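Local coordinates for D-alanyl-D-alanine carboxypeptidase (Penicillin binding protein) family protein (Francisella tularensis subsp. tularensis, PDB 6OSU) that probably trims the terminal D-alanine from peptidoglycan precursors as a serine carboxypeptidase of the penicillin-binding protein family, at residues S185-Y188 and A193-V196. Numbering follows the deposited sequence.
Sequences SYIY and AYKV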
loop_
_atom_site.group_PDB
_atom_site.type_symbol
_atom_site.label_atom_id
_atom_site.label_comp_id
_atom_site.label_asym_id
_atom_site.label_seq_id
_atom_site.Cartn_x
_atom_site.Cartn_y
_atom_site.Cartn_z
ATOM N N SER A 185 -2.267 3.739 4.692
ATOM C CA SER A 185 -2.066 4.962 5.464
ATOM C C SER A 185 -0.762 5.653 5.074
ATOM O O SER A 185 -0.700 6.887 4.989
ATOM C CB SER A 185 -2.081 4.635 6.957
ATOM O OG SER A 185 -1.900 5.802 7.735
ATOM N N TYR A 186 0.290 4.870 4.826
ATOM C CA TYR A 186 1.586 5.430 4.454
ATOM C C TYR A 186 1.500 6.185 3.131
ATOM O O TYR A 186 1.969 7.326 3.025
ATOM C CB TYR A 186 2.615 4.301 4.377
ATOM C CG TYR A 186 4.057 4.716 4.552
ATOM C CD1 TYR A 186 4.882 4.039 5.439
ATOM C CD2 TYR A 186 4.602 5.753 3.814
ATOM C CE1 TYR A 186 6.204 4.397 5.598
ATOM C CE2 TYR A 186 5.922 6.120 3.966
ATOM C CZ TYR A 186 6.717 5.438 4.861
ATOM O OH TYR A 186 8.034 5.797 5.019
ATOM N N ILE A 187 0.904 5.561 2.109
ATOM C CA ILE A 187 0.741 6.218 0.811
ATOM C C ILE A 187 0.019 7.545 0.974
ATOM O O ILE A 187 0.373 8.550 0.344
ATOM C CB ILE A 187 -0.028 5.310 -0.168
ATOM C CG1 ILE A 187 0.523 3.892 -0.160
ATOM C CG2 ILE A 187 0.027 5.880 -1.572
ATOM C CD1 ILE A 187 1.930 3.845 -0.502
ATOM N N TYR A 188 -1.011 7.564 1.814
ATOM C CA TYR A 188 -1.895 8.717 1.897
ATOM C C TYR A 188 -1.259 9.853 2.688
ATOM O O TYR A 188 -1.253 11.003 2.238
ATOM C CB TYR A 188 -3.226 8.290 2.520
ATOM C CG TYR A 188 -4.180 9.428 2.761
ATOM C CD1 TYR A 188 -4.907 9.984 1.716
ATOM C CD2 TYR A 188 -4.357 9.949 4.036
ATOM C CE1 TYR A 188 -5.783 11.030 1.935
ATOM C CE2 TYR A 188 -5.231 10.993 4.266
ATOM C CZ TYR A 188 -5.939 11.531 3.212
ATOM O OH TYR A 188 -6.808 12.572 3.440
ATOM N N ALA A 193 7.838 10.738 1.521
ATOM C CA ALA A 193 8.629 9.664 2.112
ATOM C C ALA A 193 8.398 8.343 1.399
ATOM O O ALA A 193 9.316 7.522 1.300
ATOM C CB ALA A 193 8.304 9.521 3.598
ATOM N N TYR A 194 7.186 8.117 0.891
ATOM C CA TYR A 194 6.911 6.867 0.200
ATOM C C TYR A 194 7.678 6.742 -1.111
ATOM O O TYR A 194 7.919 5.619 -1.566
ATOM C CB TYR A 194 5.413 6.721 -0.063
ATOM C CG TYR A 194 5.100 5.497 -0.882
ATOM C CD1 TYR A 194 5.330 4.226 -0.369
ATOM C CD2 TYR A 194 4.608 5.606 -2.176
ATOM C CE1 TYR A 194 5.066 3.090 -1.121
ATOM C CE2 TYR A 194 4.334 4.477 -2.934
ATOM C CZ TYR A 194 4.565 3.224 -2.401
ATOM O OH TYR A 194 4.293 2.099 -3.148
ATOM N N LYS A 195 8.069 7.864 -1.724
ATOM C CA LYS A 195 8.845 7.801 -2.957
ATOM C C LYS A 195 10.181 7.092 -2.771
ATOM O O LYS A 195 10.749 6.601 -3.752
ATOM C CB LYS A 195 9.088 9.206 -3.511
ATOM C CG LYS A 195 7.830 9.935 -3.962
ATOM C CD LYS A 195 8.167 11.315 -4.516
ATOM C CE LYS A 195 6.915 12.159 -4.706
ATOM N NZ LYS A 195 7.109 13.547 -4.195
ATOM N N VAL A 196 10.692 7.021 -1.538
ATOM C CA VAL A 196 11.986 6.389 -1.299
ATOM C C VAL A 196 11.939 4.903 -1.631
ATOM O O VAL A 196 12.951 4.315 -2.037
ATOM C CB VAL A 196 12.433 6.622 0.159
ATOM C CG1 VAL A 196 13.810 6.020 0.408
ATOM C CG2 VAL A 196 12.435 8.101 0.487
HETATM O O HOH W 1 10.218 6.282 3.578
#
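Where helix 176-189 runs into the short helix 191-194 of the peptidase S11 domain, Tyr186 and Ile187 meet Ala193 and Tyr194, and the contact illustrates how two helices close in sequence pack through a few side chains. The nearest CA atoms across the two segments, those of Ile187 and Tyr194, are 6.2 Å apart. Ile187 reaches across with its delta methyl: CD1 lies over one face of the Tyr194 ring in a CH-pi contact whose exact closeness is doubtful. CG1 lies anti to the carbonyl carbon (chi1 -47°), and rotation about CB-CG1 (chi2 -58°) turns CD1 toward the ring. Tyr186 meets the second segment with its edge instead. Its CE2 is 3.9 Å from Tyr194 N, while CD2 lies against Tyr194 CB. The methyl of Ala193 stands near the plane of the Tyr186 ring, its CB 4.0 Å from Tyr186 OH. One water bridges the segments: Tyr186 OH donates to it (2.7 Å), and it donates in turn to Ala193 O (2.7 Å). Being tied also to Ser71 OG, the buried phenol is gripped by two partners, which should restrain its ring. Tyr194 OH hydrogen-bonds Asp275 OD2 on strand 274-282, and its side chain lies about 8 Å from that of Lys278, the predicted substrate-binding lysine. Ile68 and Ala75 of helix 66-79 pack on Tyr186 and Ala193 respectively, and Arg299 of strand 298-307 touches both Ile187 and Tyr194, so these side chains lie between helix 66-79 and the antiparallel sheet that contains strands 274-282 and 298-307.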